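Hemoglobin subunit alpha (Isurus oxyrinchus, PDB 3MKB) forms part of the tetrameric shark hemoglobin, binding haem in a globin fold and probably carrying oxygen in the blood. Local coordinates at residues A1-I13 and P118-A130. Numbering follows the deposited sequence.
Sequences AFTGVERSTIGAI and PATHCAVDKLLSA
A bend at chi3 (73°) in the otherwise extended chain of Lys126 turns its ammonium back to the N-terminal residues, while Glu6, with CG beside its own backbone N (chi1 -77°) and extended beyond, crosses it at about a right angle. Lys126 NZ donates to Ala1 O at 2.7 Å, almost in line with the carbonyl bond, and reaches Glu6 OE1 at 3.3 Å in a salt bridge whose hydrogen bond is weak. In a capping box, Glu6 N donates to Thr3 OG1 (3.1 Å) and Thr3 N weakly to OE1; a water links OE2 to Ala119 O. Nearer the backbone, Glu6 CG touches Ala123 CB (3.6 Å), where helices 4-13 and 118-130, the globin A and H helices, cross at -82° with axes 9.0 Å apart. The Phe2 ring presents an edge to Leu127 N, CE2 lying 3.8 Å away. Ile10 CG2 meets Leu127 CD2, both residues also touching Ala70 of helix 53-70; Ile13 CG1 meets Val124 CG2. An alanine at Lys126 would probably leave Ala1 O without this donor and Glu6 without its cross-helix countercharge. The bond lengths suggest that the carbonyl holds the ammonium more than the carboxylate does, while aliphatic contacts carry the crossing.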
loop_
_atom_site.group_PDB
_atom_site.type_symbol
_atom_site.label_atom_id
_atom_site.label_comp_id
_atom_site.label_asym_id
_atom_site.label_seq_id
_atom_site.Cartn_x
_atom_site.Cartn_y
_atom_site.Cartn_z
ATOM N N ALA A 1 -2.069 3.459 23.364
ATOM C CA ALA A 1 -1.823 2.259 22.481
ATOM C C ALA A 1 -0.765 1.279 23.043
ATOM O O ALA A 1 -0.631 0.147 22.534
ATOM C CB ALA A 1 -1.466 2.697 21.019
ATOM N N PHE A 2 -0.051 1.680 24.097
ATOM C CA PHE A 2 0.972 0.798 24.674
ATOM C C PHE A 2 0.637 0.216 26.066
ATOM O O PHE A 2 0.742 0.902 27.086
ATOM C CB PHE A 2 2.372 1.461 24.670
ATOM C CG PHE A 2 2.876 1.831 23.286
ATOM C CD1 PHE A 2 3.010 3.168 22.917
ATOM C CD2 PHE A 2 3.199 0.843 22.355
ATOM C CE1 PHE A 2 3.459 3.509 21.646
ATOM C CE2 PHE A 2 3.654 1.182 21.080
ATOM C CZ PHE A 2 3.773 2.511 20.727
ATOM N N THR A 3 0.270 -1.069 26.070
ATOM C CA THR A 3 0.183 -1.889 27.289
ATOM C C THR A 3 1.521 -1.943 28.034
ATOM O O THR A 3 2.591 -1.826 27.431
ATOM C CB THR A 3 -0.269 -3.337 27.000
ATOM O OG1 THR A 3 0.803 -4.093 26.419
ATOM C CG2 THR A 3 -1.498 -3.376 26.093
ATOM N N GLY A 4 1.442 -2.093 29.356
ATOM C CA GLY A 4 2.619 -2.299 30.201
ATOM C C GLY A 4 3.547 -3.367 29.661
ATOM O O GLY A 4 4.758 -3.196 29.708
ATOM N N VAL A 5 2.981 -4.450 29.126
ATOM C CA VAL A 5 3.784 -5.580 28.637
ATOM C C VAL A 5 4.546 -5.219 27.331
ATOM O O VAL A 5 5.698 -5.613 27.143
ATOM C CB VAL A 5 2.928 -6.862 28.466
ATOM C CG1 VAL A 5 3.709 -7.928 27.716
ATOM C CG2 VAL A 5 2.507 -7.381 29.828
ATOM N N GLU A 6 3.902 -4.415 26.481
ATOM C CA GLU A 6 4.569 -3.898 25.294
ATOM C C GLU A 6 5.655 -2.897 25.642
ATOM O O GLU A 6 6.736 -2.951 25.060
ATOM C CB GLU A 6 3.550 -3.320 24.326
ATOM C CG GLU A 6 2.831 -4.448 23.564
ATOM C CD GLU A 6 1.604 -3.982 22.868
ATOM O OE1 GLU A 6 1.099 -2.903 23.254
ATOM O OE2 GLU A 6 1.132 -4.711 21.966
ATOM N N ARG A 7 5.384 -2.004 26.602
ATOM C CA ARG A 7 6.378 -0.984 26.997
ATOM C C ARG A 7 7.632 -1.650 27.478
ATOM O O ARG A 7 8.742 -1.261 27.116
ATOM C CB ARG A 7 5.828 -0.019 28.050
ATOM C CG ARG A 7 4.586 0.703 27.537
ATOM C CD ARG A 7 3.723 1.293 28.691
ATOM N NE ARG A 7 3.007 2.505 28.280
ATOM C CZ ARG A 7 3.566 3.719 28.188
ATOM N NH1 ARG A 7 4.862 3.918 28.451
ATOM N NH2 ARG A 7 2.823 4.742 27.803
ATOM N N SER A 8 7.464 -2.683 28.292
ATOM C CA SER A 8 8.595 -3.445 28.765
ATOM C C SER A 8 9.378 -4.047 27.574
ATOM O O SER A 8 10.629 -3.932 27.472
ATOM C CB SER A 8 8.115 -4.533 29.729
ATOM O OG SER A 8 9.198 -5.425 30.032
ATOM N N THR A 9 8.638 -4.669 26.669
ATOM C CA THR A 9 9.254 -5.369 25.555
ATOM C C THR A 9 9.993 -4.410 24.612
ATOM O O THR A 9 11.081 -4.736 24.163
ATOM C CB THR A 9 8.202 -6.191 24.792
ATOM O OG1 THR A 9 7.919 -7.395 25.539
ATOM C CG2 THR A 9 8.701 -6.556 23.375
ATOM N N ILE A 10 9.395 -3.247 24.337
ATOM C CA ILE A 10 10.012 -2.203 23.505
ATOM C C ILE A 10 11.346 -1.752 24.160
ATOM O O ILE A 10 12.379 -1.762 23.510
ATOM C CB ILE A 10 8.978 -1.018 23.271
ATOM C CG1 ILE A 10 7.916 -1.437 22.229
ATOM C CG2 ILE A 10 9.665 0.312 22.851
ATOM C CD1 ILE A 10 6.593 -0.679 22.277
ATOM N N GLY A 11 11.286 -1.398 25.457
ATOM C CA GLY A 11 12.457 -1.073 26.294
ATOM C C GLY A 11 13.609 -2.053 26.105
ATOM O O GLY A 11 14.756 -1.658 25.816
ATOM N N ALA A 12 13.310 -3.347 26.262
ATOM C CA ALA A 12 14.348 -4.367 26.077
ATOM C C ALA A 12 14.903 -4.361 24.645
ATOM O O ALA A 12 16.116 -4.391 24.477
ATOM C CB ALA A 12 13.811 -5.799 26.480
ATOM N N ILE A 13 14.015 -4.370 23.630
ATOM C CA ILE A 13 14.434 -4.217 22.211
ATOM C C ILE A 13 15.300 -2.953 21.983
ATOM O O ILE A 13 16.344 -3.039 21.319
ATOM C CB ILE A 13 13.237 -4.268 21.185
ATOM C CG1 ILE A 13 12.400 -5.561 21.297
ATOM C CG2 ILE A 13 13.698 -4.045 19.700
ATOM C CD1 ILE A 13 13.035 -6.802 20.826
ATOM N N PRO A 118 5.472 -13.653 18.503
ATOM C CA PRO A 118 4.412 -12.833 17.986
ATOM C C PRO A 118 4.054 -11.636 18.898
ATOM O O PRO A 118 3.780 -10.568 18.368
ATOM C CB PRO A 118 3.252 -13.817 17.840
ATOM C CG PRO A 118 3.892 -15.101 17.643
ATOM C CD PRO A 118 5.093 -15.087 18.506
ATOM N N ALA A 119 4.025 -11.827 20.220
ATOM C CA ALA A 119 3.779 -10.686 21.111
ATOM C C ALA A 119 4.854 -9.577 20.991
ATOM O O ALA A 119 4.536 -8.392 20.955
ATOM C CB ALA A 119 3.593 -11.166 22.615
ATOM N N THR A 120 6.106 -9.969 20.891
ATOM C CA THR A 120 7.237 -9.022 20.818
ATOM C C THR A 120 7.210 -8.240 19.495
ATOM O O THR A 120 7.306 -7.025 19.445
ATOM C CB THR A 120 8.572 -9.805 20.905
ATOM O OG1 THR A 120 8.691 -10.329 22.226
ATOM C CG2 THR A 120 9.783 -8.911 20.594
ATOM N N HIS A 121 7.056 -8.995 18.415
ATOM C CA HIS A 121 6.876 -8.452 17.073
ATOM C C HIS A 121 5.705 -7.464 17.030
ATOM O O HIS A 121 5.804 -6.372 16.441
ATOM C CB HIS A 121 6.637 -9.690 16.188
ATOM C CG HIS A 121 6.342 -9.395 14.753
ATOM N ND1 HIS A 121 6.168 -10.405 13.838
ATOM C CD2 HIS A 121 6.170 -8.235 14.073
ATOM C CE1 HIS A 121 5.871 -9.885 12.658
ATOM N NE2 HIS A 121 5.865 -8.571 12.776
ATOM N N CYS A 122 4.591 -7.843 17.661
ATOM C CA CYS A 122 3.419 -6.976 17.693
ATOM C C CYS A 122 3.822 -5.665 18.369
ATOM O O CYS A 122 3.570 -4.577 17.848
ATOM C CB CYS A 122 2.210 -7.675 18.373
ATOM S SG CYS A 122 0.842 -6.637 18.351
ATOM N N ALA A 123 4.471 -5.765 19.514
ATOM C CA ALA A 123 4.940 -4.560 20.243
ATOM C C ALA A 123 5.811 -3.615 19.404
ATOM O O ALA A 123 5.569 -2.384 19.354
ATOM C CB ALA A 123 5.684 -4.976 21.461
ATOM N N VAL A 124 6.828 -4.181 18.764
ATOM C CA VAL A 124 7.747 -3.376 17.941
ATOM C C VAL A 124 7.037 -2.781 16.735
ATOM O O VAL A 124 7.175 -1.576 16.456
ATOM C CB VAL A 124 8.988 -4.166 17.489
ATOM C CG1 VAL A 124 10.042 -3.207 16.822
ATOM C CG2 VAL A 124 9.587 -4.870 18.677
ATOM N N ASP A 125 6.288 -3.616 16.009
ATOM C CA ASP A 125 5.497 -3.127 14.889
ATOM C C ASP A 125 4.583 -1.974 15.267
ATOM O O ASP A 125 4.418 -1.041 14.474
ATOM C CB ASP A 125 4.651 -4.221 14.251
ATOM C CG ASP A 125 4.243 -3.872 12.819
ATOM O OD1 ASP A 125 4.985 -3.125 12.137
ATOM O OD2 ASP A 125 3.256 -4.435 12.334
ATOM N N LYS A 126 4.037 -1.994 16.487
ATOM C CA LYS A 126 3.268 -0.841 16.957
ATOM C C LYS A 126 4.092 0.416 17.124
ATOM O O LYS A 126 3.643 1.489 16.719
ATOM C CB LYS A 126 2.512 -1.132 18.264
ATOM C CG LYS A 126 1.392 -2.109 18.030
ATOM C CD LYS A 126 0.774 -2.567 19.351
ATOM C CE LYS A 126 -0.072 -1.438 19.948
ATOM N NZ LYS A 126 -1.048 -1.976 20.957
ATOM N N LEU A 127 5.252 0.304 17.744
ATOM C CA LEU A 127 6.226 1.406 17.751
ATOM C C LEU A 127 6.566 1.896 16.325
ATOM O O LEU A 127 6.462 3.093 16.014
ATOM C CB LEU A 127 7.498 1.020 18.514
ATOM C CG LEU A 127 8.644 2.058 18.527
ATOM C CD1 LEU A 127 8.210 3.386 19.167
ATOM C CD2 LEU A 127 9.957 1.512 19.121
ATOM N N LEU A 128 6.989 0.984 15.447
ATOM C CA LEU A 128 7.274 1.417 14.045
ATOM C C LEU A 128 6.121 2.112 13.295
ATOM O O LEU A 128 6.363 3.112 12.587
ATOM C CB LEU A 128 7.893 0.267 13.206
ATOM C CG LEU A 128 9.179 -0.339 13.803
ATOM C CD1 LEU A 128 9.798 -1.554 13.088
ATOM C CD2 LEU A 128 10.245 0.759 13.948
ATOM N N SER A 129 4.883 1.629 13.487
ATOM C CA SER A 129 3.664 2.247 12.902
ATOM C C SER A 129 3.458 3.663 13.376
ATOM O O SER A 129 3.170 4.542 12.563
ATOM C CB SER A 129 2.378 1.442 13.161
ATOM O OG SER A 129 2.472 0.216 12.477
ATOM N N ALA A 130 3.621 3.880 14.684
ATOM C CA ALA A 130 3.550 5.242 15.244
ATOM C C ALA A 130 4.689 6.138 14.704
ATOM O O ALA A 130 4.506 7.332 14.440
ATOM C CB ALA A 130 3.605 5.157 16.763
HETATM O O HOH W 1 2.386 -7.477 22.016
#